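Local coordinates for protein putative transcriptional regulator (Bacillus cytotoxicus NVH 391-98, PDB 3K4H) that is probably a LacI-family transcriptional regulator, and its periplasmic-binding-protein-like core holds a glucose-containing glycan in the cleft between two lobes, at residues Y87-N92 against Y102-E107. Residues are numbered along the deposited sequence; the frame is centred on the assembly and turned at random.
Sequences YLHEQN and YDRKDE
His89, on the last turn of helix 83-90, meets Arg104 and Glu107 of the loop joining strands 95-98 and 110-112, a worked example of how a helix end and a nearby loop can touch through side chains alone. His89 sets off toward the loop, and with CG anti to the backbone N (chi1 173°) its ring reaches the guanidinium of Arg104. This is the closer part of the contact: Arg104 CZ lies over one face of the His89 ring, 3.5 Å above its plane but displaced toward the rim. The two planes are inclined by 47°, too far from parallel for a flat stack. Arg104 spans the gap with a chain extended from CG to NE. The exposed Glu107 forms the looser side, its OE1 3.7 Å from His89 CE1, with carboxylate and ring nearly perpendicular at 80°. Elsewhere on the helix, which ends in a Schellman motif at Asn92, Leu88 is buried against helix 54-66. No hydrogen bond crosses between the segments, and His89 NE2 is poorly angled toward Arg104 NH2. The chemistry therefore implies a surface association by van der Waals contact, with Glu107 perhaps tempering electrostatically the positive charge that Arg104 brings to the imidazole.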
# COMPACT_ATOMS: atom_id res chain seq x y z
N TYR A 87 9.04 10.62 21.41
CA TYR A 87 9.66 11.88 21.71
C TYR A 87 9.29 12.92 20.69
O TYR A 87 8.83 14.01 21.05
CB TYR A 87 11.18 11.75 21.80
CG TYR A 87 11.86 13.09 22.00
CD1 TYR A 87 12.42 13.77 20.92
CD2 TYR A 87 11.89 13.71 23.26
CE1 TYR A 87 13.02 15.03 21.10
CE2 TYR A 87 12.48 14.95 23.45
CZ TYR A 87 13.05 15.61 22.36
OH TYR A 87 13.65 16.84 22.52
N LEU A 88 9.50 12.59 19.42
CA LEU A 88 9.29 13.54 18.35
C LEU A 88 7.83 13.91 18.26
O LEU A 88 7.49 15.07 18.00
CB LEU A 88 9.80 13.00 17.01
CG LEU A 88 11.29 12.69 16.83
CD1 LEU A 88 11.53 12.19 15.43
CD2 LEU A 88 12.17 13.91 17.11
N HIS A 89 6.95 12.93 18.48
CA HIS A 89 5.51 13.20 18.43
C HIS A 89 5.08 14.17 19.52
O HIS A 89 4.35 15.12 19.25
CB HIS A 89 4.69 11.92 18.51
CG HIS A 89 3.21 12.17 18.62
ND1 HIS A 89 2.46 12.63 17.57
CD2 HIS A 89 2.36 12.03 19.67
CE1 HIS A 89 1.20 12.77 17.96
NE2 HIS A 89 1.12 12.40 19.23
N GLU A 90 5.54 13.93 20.74
CA GLU A 90 5.32 14.85 21.86
C GLU A 90 5.93 16.27 21.73
O GLU A 90 5.35 17.23 22.21
CB GLU A 90 5.81 14.21 23.15
CG GLU A 90 4.94 13.08 23.64
CD GLU A 90 3.57 13.55 24.06
OE1 GLU A 90 2.57 12.99 23.55
OE2 GLU A 90 3.49 14.50 24.87
N GLN A 91 7.09 16.41 21.10
CA GLN A 91 7.71 17.72 20.98
C GLN A 91 7.17 18.42 19.74
O GLN A 91 7.59 19.53 19.40
CB GLN A 91 9.25 17.64 20.97
CG GLN A 91 9.93 17.10 22.26
CD GLN A 91 9.35 17.65 23.58
OE1 GLN A 91 9.88 18.58 24.20
NE2 GLN A 91 8.25 17.05 24.03
N ASN A 92 6.22 17.76 19.09
CA ASN A 92 5.68 18.21 17.82
C ASN A 92 6.76 18.52 16.77
O ASN A 92 6.65 19.49 16.04
CB ASN A 92 4.80 19.44 18.04
CG ASN A 92 3.54 19.39 17.22
OD1 ASN A 92 2.45 19.33 17.78
ND2 ASN A 92 3.66 19.42 15.90
N TYR A 102 3.79 1.27 13.73
CA TYR A 102 2.98 0.23 14.35
C TYR A 102 1.51 0.64 14.37
O TYR A 102 0.63 -0.14 13.97
CB TYR A 102 3.46 -0.16 15.74
CG TYR A 102 2.66 -1.31 16.31
CD1 TYR A 102 2.60 -2.54 15.63
CD2 TYR A 102 1.93 -1.18 17.50
CE1 TYR A 102 1.85 -3.62 16.13
CE2 TYR A 102 1.17 -2.26 18.02
CZ TYR A 102 1.14 -3.47 17.33
OH TYR A 102 0.41 -4.54 17.80
N ASP A 103 1.28 1.87 14.83
CA ASP A 103 -0.06 2.45 14.94
C ASP A 103 -0.03 3.90 14.42
O ASP A 103 1.04 4.40 14.01
CB ASP A 103 -0.50 2.43 16.41
CG ASP A 103 0.52 3.09 17.36
OD1 ASP A 103 1.46 3.77 16.88
OD2 ASP A 103 0.38 2.91 18.58
N ARG A 104 -1.19 4.57 14.43
CA ARG A 104 -1.31 5.99 14.07
C ARG A 104 -0.94 6.26 12.61
O ARG A 104 -0.43 7.34 12.29
CB ARG A 104 -0.43 6.88 14.95
CG ARG A 104 -0.68 6.87 16.42
CD ARG A 104 0.54 7.48 17.06
NE ARG A 104 0.27 8.17 18.33
CZ ARG A 104 1.22 8.65 19.14
NH1 ARG A 104 2.51 8.51 18.82
NH2 ARG A 104 0.87 9.25 20.27
N LYS A 105 -1.19 5.28 11.74
CA LYS A 105 -0.99 5.47 10.29
C LYS A 105 -1.53 6.83 9.84
O LYS A 105 -0.90 7.51 9.03
CB LYS A 105 -1.65 4.35 9.48
CG LYS A 105 -0.70 3.27 8.95
CD LYS A 105 -0.38 2.19 9.99
CE LYS A 105 -1.63 1.42 10.45
NZ LYS A 105 -2.54 0.97 9.35
N ASP A 106 -2.69 7.20 10.37
CA ASP A 106 -3.32 8.49 10.10
C ASP A 106 -2.47 9.70 10.50
O ASP A 106 -2.49 10.71 9.81
CB ASP A 106 -4.74 8.59 10.71
CG ASP A 106 -4.81 8.11 12.17
OD1 ASP A 106 -5.87 8.33 12.81
OD2 ASP A 106 -3.85 7.52 12.69
N GLU A 107 -1.70 9.60 11.59
CA GLU A 107 -0.94 10.74 12.12
C GLU A 107 0.49 10.90 11.57
O GLU A 107 1.00 12.02 11.48
CB GLU A 107 -0.89 10.70 13.66
CG GLU A 107 -2.12 11.28 14.34
CD GLU A 107 -2.35 10.70 15.74
OE1 GLU A 107 -2.07 11.42 16.73
OE2 GLU A 107 -2.82 9.54 15.85